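Local coordinates for protein catalase-3 (Neurospora crassa, PDB 4AJ9) that breaks down hydrogen peroxide to water and oxygen with a heme cofactor and so probably protects the cell from its toxic effects, at residues C[170-182]-C[466-480]. Residues are numbered along the deposited sequence; the frame is centred on the assembly and turned at random.
Sequences ATAHDSAWDFFSS and FEASHVTNEQVKKNV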
ATOM      1  N   ALA C 170      -1.444  -3.582 -28.986  1.00  6.49           N
ATOM      2  CA  ALA C 170      -2.017  -3.776 -30.311  1.00 11.10           C
ATOM      3  C   ALA C 170      -3.527  -3.956 -30.283  1.00  5.45           C
ATOM      4  O   ALA C 170      -4.072  -4.627 -29.412  1.00  7.70           O
ATOM      5  CB  ALA C 170      -1.361  -4.961 -30.978  1.00  7.55           C
ATOM      6  N   THR C 171      -4.202  -3.343 -31.246  1.00  5.15           N
ATOM      7  CA  THR C 171      -5.632  -3.550 -31.417  1.00  3.71           C
ATOM      8  C   THR C 171      -5.897  -4.717 -32.360  1.00  5.50           C
ATOM      9  O   THR C 171      -7.042  -5.100 -32.585  1.00  7.77           O
ATOM     10  CB  THR C 171      -6.316  -2.294 -31.954  1.00  7.74           C
ATOM     11  OG1 THR C 171      -5.571  -1.784 -33.070  1.00  6.92           O
ATOM     12  CG2 THR C 171      -6.393  -1.223 -30.870  1.00  4.79           C
ATOM     13  N   ALA C 172      -4.828  -5.300 -32.892  1.00  6.08           N
ATOM     14  CA  ALA C 172      -4.953  -6.361 -33.899  1.00  7.73           C
ATOM     15  C   ALA C 172      -5.252  -7.721 -33.289  1.00  6.94           C
ATOM     16  O   ALA C 172      -4.441  -8.637 -33.377  1.00  6.97           O
ATOM     17  CB  ALA C 172      -3.678  -6.432 -34.767  1.00  5.18           C
ATOM     18  N   HIS C 173      -6.412  -7.850 -32.657  1.00  7.94           N
ATOM     19  CA  HIS C 173      -6.847  -9.143 -32.138  1.00  6.69           C
ATOM     20  C   HIS C 173      -8.355  -9.183 -31.961  1.00  6.55           C
ATOM     21  O   HIS C 173      -9.012  -8.144 -31.939  1.00  8.19           O
ATOM     22  CB  HIS C 173      -6.150  -9.490 -30.821  1.00  7.62           C
ATOM     23  CG  HIS C 173      -6.258  -8.423 -29.776  1.00  4.28           C
ATOM     24  ND1 HIS C 173      -7.008  -8.580 -28.629  1.00 11.20           N
ATOM     25  CD2 HIS C 173      -5.692  -7.193 -29.693  1.00  4.43           C
ATOM     26  CE1 HIS C 173      -6.904  -7.489 -27.886  1.00  4.34           C
ATOM     27  NE2 HIS C 173      -6.115  -6.632 -28.510  1.00  4.67           N
ATOM     28  N   ASP C 174      -8.885 -10.392 -31.812  1.00  6.31           N
ATOM     29  CA  ASP C 174     -10.325 -10.625 -31.800  1.00  7.77           C
ATOM     30  C   ASP C 174     -11.121  -9.695 -30.889  1.00 12.12           C
ATOM     31  O   ASP C 174     -12.110  -9.098 -31.321  1.00  4.76           O
ATOM     32  CB  ASP C 174     -10.632 -12.080 -31.426  1.00  9.24           C
ATOM     33  CG  ASP C 174     -10.299 -13.045 -32.544  1.00 15.45           C
ATOM     34  OD1 ASP C 174      -9.186 -12.952 -33.107  1.00 11.22           O
ATOM     35  OD2 ASP C 174     -11.164 -13.874 -32.883  1.00 13.95           O
ATOM     36  N   SER C 175     -10.701  -9.582 -29.634  1.00  4.47           N
ATOM     37  CA  SER C 175     -11.531  -8.914 -28.644  1.00  6.56           C
ATOM     38  C   SER C 175     -11.699  -7.436 -28.977  1.00  4.50           C
ATOM     39  O   SER C 175     -12.768  -6.858 -28.758  1.00  5.71           O
ATOM     40  CB  SER C 175     -10.962  -9.097 -27.234  1.00  6.83           C
ATOM     41  OG  SER C 175      -9.658  -8.569 -27.122  1.00  5.58           O
ATOM     42  N   ALA C 176     -10.642  -6.829 -29.510  1.00  4.00           N
ATOM     43  CA  ALA C 176     -10.662  -5.398 -29.805  1.00  6.97           C
ATOM     44  C   ALA C 176     -11.700  -5.112 -30.882  1.00  8.71           C
ATOM     45  O   ALA C 176     -12.538  -4.212 -30.755  1.00  5.78           O
ATOM     46  CB  ALA C 176      -9.297  -4.926 -30.258  1.00  4.20           C
ATOM     47  N   TRP C 177     -11.623  -5.876 -31.961  1.00  4.45           N
ATOM     48  CA  TRP C 177     -12.510  -5.672 -33.105  1.00  2.95           C
ATOM     49  C   TRP C 177     -13.938  -6.164 -32.853  1.00 12.53           C
ATOM     50  O   TRP C 177     -14.887  -5.647 -33.448  1.00  6.19           O
ATOM     51  CB  TRP C 177     -11.890  -6.281 -34.366  1.00  5.36           C
ATOM     52  CG  TRP C 177     -10.745  -5.460 -34.835  1.00  5.11           C
ATOM     53  CD1 TRP C 177      -9.461  -5.462 -34.338  1.00  7.83           C
ATOM     54  CD2 TRP C 177     -10.780  -4.455 -35.853  1.00  7.11           C
ATOM     55  NE1 TRP C 177      -8.696  -4.527 -35.004  1.00  5.74           N
ATOM     56  CE2 TRP C 177      -9.482  -3.900 -35.940  1.00  8.45           C
ATOM     57  CE3 TRP C 177     -11.779  -3.978 -36.712  1.00  4.13           C
ATOM     58  CZ2 TRP C 177      -9.163  -2.898 -36.851  1.00  7.05           C
ATOM     59  CZ3 TRP C 177     -11.457  -2.982 -37.616  1.00  4.40           C
ATOM     60  CH2 TRP C 177     -10.159  -2.461 -37.685  1.00  6.09           C
ATOM     61  N   ASP C 178     -14.085  -7.148 -31.962  1.00  7.79           N
ATOM     62  CA  ASP C 178     -15.396  -7.516 -31.419  1.00 11.05           C
ATOM     63  C   ASP C 178     -16.013  -6.284 -30.755  1.00 10.78           C
ATOM     64  O   ASP C 178     -17.167  -5.947 -31.013  1.00  9.64           O
ATOM     65  CB  ASP C 178     -15.250  -8.666 -30.406  1.00  5.77           C
ATOM     66  CG  ASP C 178     -16.573  -9.085 -29.765  1.00 10.54           C
ATOM     67  OD1 ASP C 178     -17.650  -8.793 -30.316  1.00  7.64           O
ATOM     68  OD2 ASP C 178     -16.532  -9.736 -28.693  1.00  7.76           O
ATOM     69  N   PHE C 179     -15.239  -5.605 -29.911  1.00  6.73           N
ATOM     70  CA  PHE C 179     -15.742  -4.408 -29.239  1.00  6.67           C
ATOM     71  C   PHE C 179     -16.063  -3.264 -30.205  1.00  7.85           C
ATOM     72  O   PHE C 179     -17.103  -2.629 -30.087  1.00  9.42           O
ATOM     73  CB  PHE C 179     -14.781  -3.906 -28.154  1.00  6.30           C
ATOM     74  CG  PHE C 179     -15.314  -2.720 -27.392  1.00  4.03           C
ATOM     75  CD1 PHE C 179     -16.203  -2.900 -26.342  1.00  4.44           C
ATOM     76  CD2 PHE C 179     -14.947  -1.428 -27.740  1.00  5.18           C
ATOM     77  CE1 PHE C 179     -16.717  -1.813 -25.637  1.00  6.27           C
ATOM     78  CE2 PHE C 179     -15.452  -0.330 -27.041  1.00  1.27           C
ATOM     79  CZ  PHE C 179     -16.341  -0.527 -25.985  1.00  3.41           C
ATOM     80  N   PHE C 180     -15.171  -3.010 -31.159  1.00  6.30           N
ATOM     81  CA  PHE C 180     -15.360  -1.920 -32.114  1.00  6.66           C
ATOM     82  C   PHE C 180     -16.647  -2.108 -32.900  1.00  9.78           C
ATOM     83  O   PHE C 180     -17.332  -1.144 -33.244  1.00  8.43           O
ATOM     84  CB  PHE C 180     -14.184  -1.864 -33.096  1.00  3.86           C
ATOM     85  CG  PHE C 180     -12.866  -1.520 -32.457  1.00  7.11           C
ATOM     86  CD1 PHE C 180     -12.815  -0.753 -31.301  1.00 11.67           C
ATOM     87  CD2 PHE C 180     -11.679  -1.956 -33.021  1.00  8.09           C
ATOM     88  CE1 PHE C 180     -11.596  -0.418 -30.725  1.00  7.95           C
ATOM     89  CE2 PHE C 180     -10.461  -1.640 -32.436  1.00 10.01           C
ATOM     90  CZ  PHE C 180     -10.425  -0.865 -31.289  1.00  7.66           C
ATOM     91  N   SER C 181     -16.969  -3.358 -33.191  1.00  7.70           N
ATOM     92  CA  SER C 181     -18.114  -3.657 -34.033  1.00 10.40           C
ATOM     93  C   SER C 181     -19.394  -3.831 -33.214  1.00 10.45           C
ATOM     94  O   SER C 181     -20.494  -3.641 -33.727  1.00 10.40           O
ATOM     95  CB  SER C 181     -17.832  -4.874 -34.923  1.00  9.12           C
ATOM     96  OG  SER C 181     -17.584  -6.046 -34.161  1.00  8.68           O
ATOM     97  N   SER C 182     -19.238  -4.183 -31.942  1.00  7.20           N
ATOM     98  CA  SER C 182     -20.369  -4.331 -31.029  1.00 10.27           C
ATOM     99  C   SER C 182     -20.807  -2.987 -30.454  1.00 10.15           C
ATOM    100  O   SER C 182     -21.929  -2.850 -29.974  1.00  7.88           O
ATOM    101  CB  SER C 182     -20.000  -5.262 -29.877  1.00  6.24           C
ATOM    102  OG  SER C 182     -19.877  -6.605 -30.311  1.00 10.59           O
ATOM    103  N   PHE C 466      -4.853  -5.098 -42.450  1.00  9.15           N
ATOM    104  CA  PHE C 466      -3.822  -5.774 -41.660  1.00  6.23           C
ATOM    105  C   PHE C 466      -4.430  -6.275 -40.341  1.00  8.95           C
ATOM    106  O   PHE C 466      -4.376  -7.469 -40.033  1.00  6.25           O
ATOM    107  CB  PHE C 466      -2.634  -4.833 -41.410  1.00  9.58           C
ATOM    108  CG  PHE C 466      -1.642  -5.351 -40.395  1.00  7.63           C
ATOM    109  CD1 PHE C 466      -1.817  -5.090 -39.044  1.00  7.29           C
ATOM    110  CD2 PHE C 466      -0.526  -6.084 -40.797  1.00  8.45           C
ATOM    111  CE1 PHE C 466      -0.909  -5.560 -38.098  1.00  8.61           C
ATOM    112  CE2 PHE C 466       0.394  -6.560 -39.857  1.00 10.09           C
ATOM    113  CZ  PHE C 466       0.203  -6.294 -38.503  1.00  6.94           C
ATOM    114  N   GLU C 467      -5.029  -5.353 -39.589  1.00  8.04           N
ATOM    115  CA  GLU C 467      -5.610  -5.648 -38.275  1.00  8.34           C
ATOM    116  C   GLU C 467      -6.715  -6.696 -38.296  1.00 11.31           C
ATOM    117  O   GLU C 467      -6.691  -7.649 -37.520  1.00  8.84           O
ATOM    118  CB  GLU C 467      -6.136  -4.362 -37.622  1.00  9.88           C
ATOM    119  CG  GLU C 467      -5.044  -3.321 -37.379  1.00  9.01           C
ATOM    120  CD  GLU C 467      -4.900  -2.940 -35.919  1.00 11.49           C
ATOM    121  OE1 GLU C 467      -5.816  -3.246 -35.123  1.00  8.95           O
ATOM    122  OE2 GLU C 467      -3.868  -2.326 -35.569  1.00 11.43           O
ATOM    123  N   ALA C 468      -7.698  -6.507 -39.170  1.00  5.79           N
ATOM    124  CA  ALA C 468      -8.857  -7.380 -39.204  1.00  7.71           C
ATOM    125  C   ALA C 468      -8.500  -8.811 -39.623  1.00 10.13           C
ATOM    126  O   ALA C 468      -9.159  -9.772 -39.221  1.00  8.73           O
ATOM    127  CB  ALA C 468      -9.929  -6.794 -40.124  1.00  6.73           C
ATOM    128  N   SER C 469      -7.453  -8.943 -40.426  1.00  6.52           N
ATOM    129  CA  SER C 469      -6.984 -10.246 -40.866  1.00  8.94           C
ATOM    130  C   SER C 469      -6.374 -11.039 -39.710  1.00 12.29           C
ATOM    131  O   SER C 469      -6.119 -12.234 -39.852  1.00  7.50           O
ATOM    132  CB  SER C 469      -5.983 -10.109 -42.016  1.00  8.17           C
ATOM    133  OG  SER C 469      -4.679  -9.850 -41.536  1.00  8.46           O
ATOM    134  N   HIS C 470      -6.158 -10.382 -38.568  1.00  9.13           N
ATOM    135  CA  HIS C 470      -5.698 -11.084 -37.364  1.00  7.42           C
ATOM    136  C   HIS C 470      -6.853 -11.679 -36.565  1.00 13.84           C
ATOM    137  O   HIS C 470      -6.633 -12.482 -35.654  1.00 13.50           O
ATOM    138  CB  HIS C 470      -4.888 -10.158 -36.449  1.00  6.44           C
ATOM    139  CG  HIS C 470      -3.524  -9.832 -36.970  1.00 10.04           C
ATOM    140  ND1 HIS C 470      -3.308  -8.879 -37.940  1.00 11.27           N
ATOM    141  CD2 HIS C 470      -2.306 -10.332 -36.653  1.00  9.99           C
ATOM    142  CE1 HIS C 470      -2.014  -8.802 -38.198  1.00  8.33           C
ATOM    143  NE2 HIS C 470      -1.385  -9.674 -37.433  1.00 10.86           N
ATOM    144  N   VAL C 471      -8.079 -11.277 -36.891  1.00 10.02           N
ATOM    145  CA  VAL C 471      -9.250 -11.752 -36.154  1.00  7.07           C
ATOM    146  C   VAL C 471      -9.582 -13.174 -36.555  1.00 13.33           C
ATOM    147  O   VAL C 471      -9.920 -13.432 -37.710  1.00 10.64           O
ATOM    148  CB  VAL C 471     -10.472 -10.843 -36.399  1.00  9.03           C
ATOM    149  CG1 VAL C 471     -11.692 -11.372 -35.659  1.00 10.26           C
ATOM    150  CG2 VAL C 471     -10.149  -9.409 -35.975  1.00  7.03           C
ATOM    151  N   THR C 472      -9.469 -14.100 -35.607  1.00  8.83           N
ATOM    152  CA  THR C 472      -9.731 -15.510 -35.893  1.00 12.93           C
ATOM    153  C   THR C 472     -11.211 -15.828 -36.078  1.00 12.70           C
ATOM    154  O   THR C 472     -11.572 -16.698 -36.882  1.00 10.61           O
ATOM    155  CB  THR C 472      -9.175 -16.426 -34.793  1.00 19.11           C
ATOM    156  OG1 THR C 472      -9.979 -16.297 -33.615  1.00 17.30           O
ATOM    157  CG2 THR C 472      -7.735 -16.060 -34.472  1.00 14.01           C
ATOM    158  N   ASN C 473     -12.069 -15.154 -35.322  1.00  8.71           N
ATOM    159  CA  ASN C 473     -13.496 -15.464 -35.358  1.00 13.65           C
ATOM    160  C   ASN C 473     -14.169 -14.897 -36.602  1.00 14.87           C
ATOM    161  O   ASN C 473     -14.166 -13.689 -36.816  1.00  9.58           O
ATOM    162  CB  ASN C 473     -14.205 -14.944 -34.111  1.00  8.98           C
ATOM    163  CG  ASN C 473     -15.672 -15.330 -34.082  1.00 12.13           C
ATOM    164  OD1 ASN C 473     -16.512 -14.723 -34.761  1.00  9.21           O
ATOM    165  ND2 ASN C 473     -15.985 -16.352 -33.310  1.00 10.17           N
ATOM    166  N   GLU C 474     -14.745 -15.771 -37.424  1.00 16.21           N
ATOM    167  CA  GLU C 474     -15.340 -15.342 -38.686  1.00 11.95           C
ATOM    168  C   GLU C 474     -16.516 -14.376 -38.498  1.00 10.39           C
ATOM    169  O   GLU C 474     -16.600 -13.367 -39.200  1.00 12.86           O
ATOM    170  CB  GLU C 474     -15.775 -16.545 -39.535  1.00 15.80           C
ATOM    171  CG  GLU C 474     -16.397 -16.166 -40.868  1.00 17.63           C
ATOM    172  CD  GLU C 474     -15.371 -16.031 -41.990  1.00 47.48           C
ATOM    173  OE1 GLU C 474     -14.207 -15.659 -41.714  1.00 33.93           O
ATOM    174  OE2 GLU C 474     -15.732 -16.310 -43.154  1.00 61.37           O
ATOM    175  N   GLN C 475     -17.429 -14.680 -37.575  1.00  7.55           N
ATOM    176  CA  GLN C 475     -18.572 -13.778 -37.368  1.00 10.61           C
ATOM    177  C   GLN C 475     -18.125 -12.370 -36.988  1.00 12.58           C
ATOM    178  O   GLN C 475     -18.715 -11.379 -37.427  1.00  9.38           O
ATOM    179  CB  GLN C 475     -19.550 -14.314 -36.321  1.00 11.46           C
ATOM    180  CG  GLN C 475     -20.847 -13.502 -36.238  1.00  6.66           C
ATOM    181  CD  GLN C 475     -21.535 -13.398 -37.592  1.00 19.73           C
ATOM    182  OE1 GLN C 475     -21.600 -14.373 -38.337  1.00 11.21           O
ATOM    183  NE2 GLN C 475     -22.025 -12.208 -37.925  1.00 10.58           N
ATOM    184  N   VAL C 476     -17.091 -12.278 -36.155  1.00 12.79           N
ATOM    185  CA  VAL C 476     -16.571 -10.973 -35.774  1.00 12.31           C
ATOM    186  C   VAL C 476     -16.102 -10.199 -37.008  1.00  9.74           C
ATOM    187  O   VAL C 476     -16.430  -9.023 -37.168  1.00  9.96           O
ATOM    188  CB  VAL C 476     -15.461 -11.068 -34.690  1.00 11.55           C
ATOM    189  CG1 VAL C 476     -14.769  -9.726 -34.517  1.00  8.72           C
ATOM    190  CG2 VAL C 476     -16.060 -11.551 -33.359  1.00  6.95           C
ATOM    191  N   LYS C 477     -15.353 -10.854 -37.897  1.00 11.70           N
ATOM    192  CA  LYS C 477     -14.952 -10.197 -39.140  1.00  8.00           C
ATOM    193  C   LYS C 477     -16.163  -9.718 -39.947  1.00  7.83           C
ATOM    194  O   LYS C 477     -16.128  -8.636 -40.524  1.00  7.63           O
ATOM    195  CB  LYS C 477     -14.029 -11.084 -39.989  1.00 11.31           C
ATOM    196  CG  LYS C 477     -12.571 -11.061 -39.513  1.00  6.00           C
ATOM    197  CD  LYS C 477     -11.680 -12.009 -40.313  1.00  9.06           C
ATOM    198  CE  LYS C 477     -12.012 -13.472 -40.035  1.00 11.13           C
ATOM    199  NZ  LYS C 477     -11.094 -14.386 -40.782  1.00 10.72           N
ATOM    200  N   LYS C 478     -17.232 -10.517 -39.983  1.00  6.61           N
ATOM    201  CA  LYS C 478     -18.422 -10.128 -40.738  1.00 15.00           C
ATOM    202  C   LYS C 478     -19.113  -8.948 -40.074  1.00 11.25           C
ATOM    203  O   LYS C 478     -19.618  -8.051 -40.750  1.00 12.08           O
ATOM    204  CB  LYS C 478     -19.401 -11.293 -40.871  1.00 15.56           C
ATOM    205  CG  LYS C 478     -18.927 -12.398 -41.794  1.00 14.59           C
ATOM    206  CD  LYS C 478     -19.962 -13.514 -41.839  1.00 16.45           C
ATOM    207  CE  LYS C 478     -19.557 -14.616 -42.808  1.00 28.51           C
ATOM    208  NZ  LYS C 478     -20.398 -15.832 -42.616  1.00 26.71           N
ATOM    209  N   ASN C 479     -19.132  -8.958 -38.742  1.00 13.02           N
ATOM    210  CA  ASN C 479     -19.691  -7.852 -37.966  1.00  9.21           C
ATOM    211  C   ASN C 479     -18.926  -6.570 -38.242  1.00 10.77           C
ATOM    212  O   ASN C 479     -19.513  -5.500 -38.373  1.00 10.67           O
ATOM    213  CB  ASN C 479     -19.670  -8.188 -36.470  1.00  9.59           C
ATOM    214  CG  ASN C 479     -20.608  -9.313 -36.123  1.00 14.28           C
ATOM    215  OD1 ASN C 479     -21.506  -9.625 -36.893  1.00 14.89           O
ATOM    216  ND2 ASN C 479     -20.413  -9.926 -34.960  1.00 14.37           N
ATOM    217  N   VAL C 480     -17.604  -6.683 -38.328  1.00 11.25           N
ATOM    218  CA  VAL C 480     -16.767  -5.543 -38.678  1.00 11.35           C
ATOM    219  C   VAL C 480     -17.111  -4.996 -40.072  1.00  9.77           C
ATOM    220  O   VAL C 480     -17.287  -3.794 -40.237  1.00  8.32           O
ATOM    221  CB  VAL C 480     -15.267  -5.903 -38.579  1.00 12.03           C
ATOM    222  CG1 VAL C 480     -14.405  -4.801 -39.163  1.00  9.18           C
ATOM    223  CG2 VAL C 480     -14.893  -6.162 -37.122  1.00  7.95           C
TER
HETATM  224  O   HOH W   1      -2.516  -3.125 -33.614  1.00 15.82           O
HETATM  225  O   HOH W   2      -6.455 -12.308 -32.562  1.00 17.29           O
HETATM  226  O   HOH W   3     -18.555  -8.429 -33.062  1.00  9.95           O
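Asp-174, in the first turn of helix 174-182, turns its carboxylate onto the linker between helices 454-468 and 474-487. OD1 accepts from the backbone N-H of Thr-472 (2.8 Å, N-H...O 160°). OD2 accepts from both Thr-472 OG1 (2.8 Å) and Asn-473 N (2.9 Å), which arrive from opposite faces of the carboxylate plane. Three bonds thus fix the rotation of the carboxylate, and the backbone N-H groups probably favour its charged form. Thr-472 brings its hydroxyl to this grip with OG1 between its own N and carbonyl carbon. Asn-473 in turn N-caps the next helix, its OD1 accepting from Val-476 N.

One helical turn on, Trp-177 lies between helices 454-468 and 474-487. Its indole N-H points in the ring plane to the anti lone pair of Glu-467 OE1 (3.2 Å), with ring and carboxylate planes 54° apart. Thr-171 OG1 donates to the same oxygen on its syn side, and a water joins Glu-467 OE2 to Thr-171 N, so this buried carboxylate is held at both oxygens. Val-480 CG1 packs against Trp-177 CE3 (3.7 Å), and Val-471 CG2 against its CB. In the loop before helix 174-182, the methyl of Ala-172 sits over a face of the His-470 ring, 4.2 Å from its centroid.

Ser-181 CB rests on Val-480, and a water links its OG to Asp-178 OD1 and Asn-479 ND2; Asp-178 OD2 is hydrogen-bonded to Tyr-397 OH and Ser-400 OG of a second subunit. The short axes of helices 174-182 and 474-480 cross at 40°, 8.9 Å apart: oblique helix packing, away from the heme site, that joins the heme-binding catalase core to the helical region that follows it, ahead of the C-terminal domain found in long catalases, beside a subunit interface.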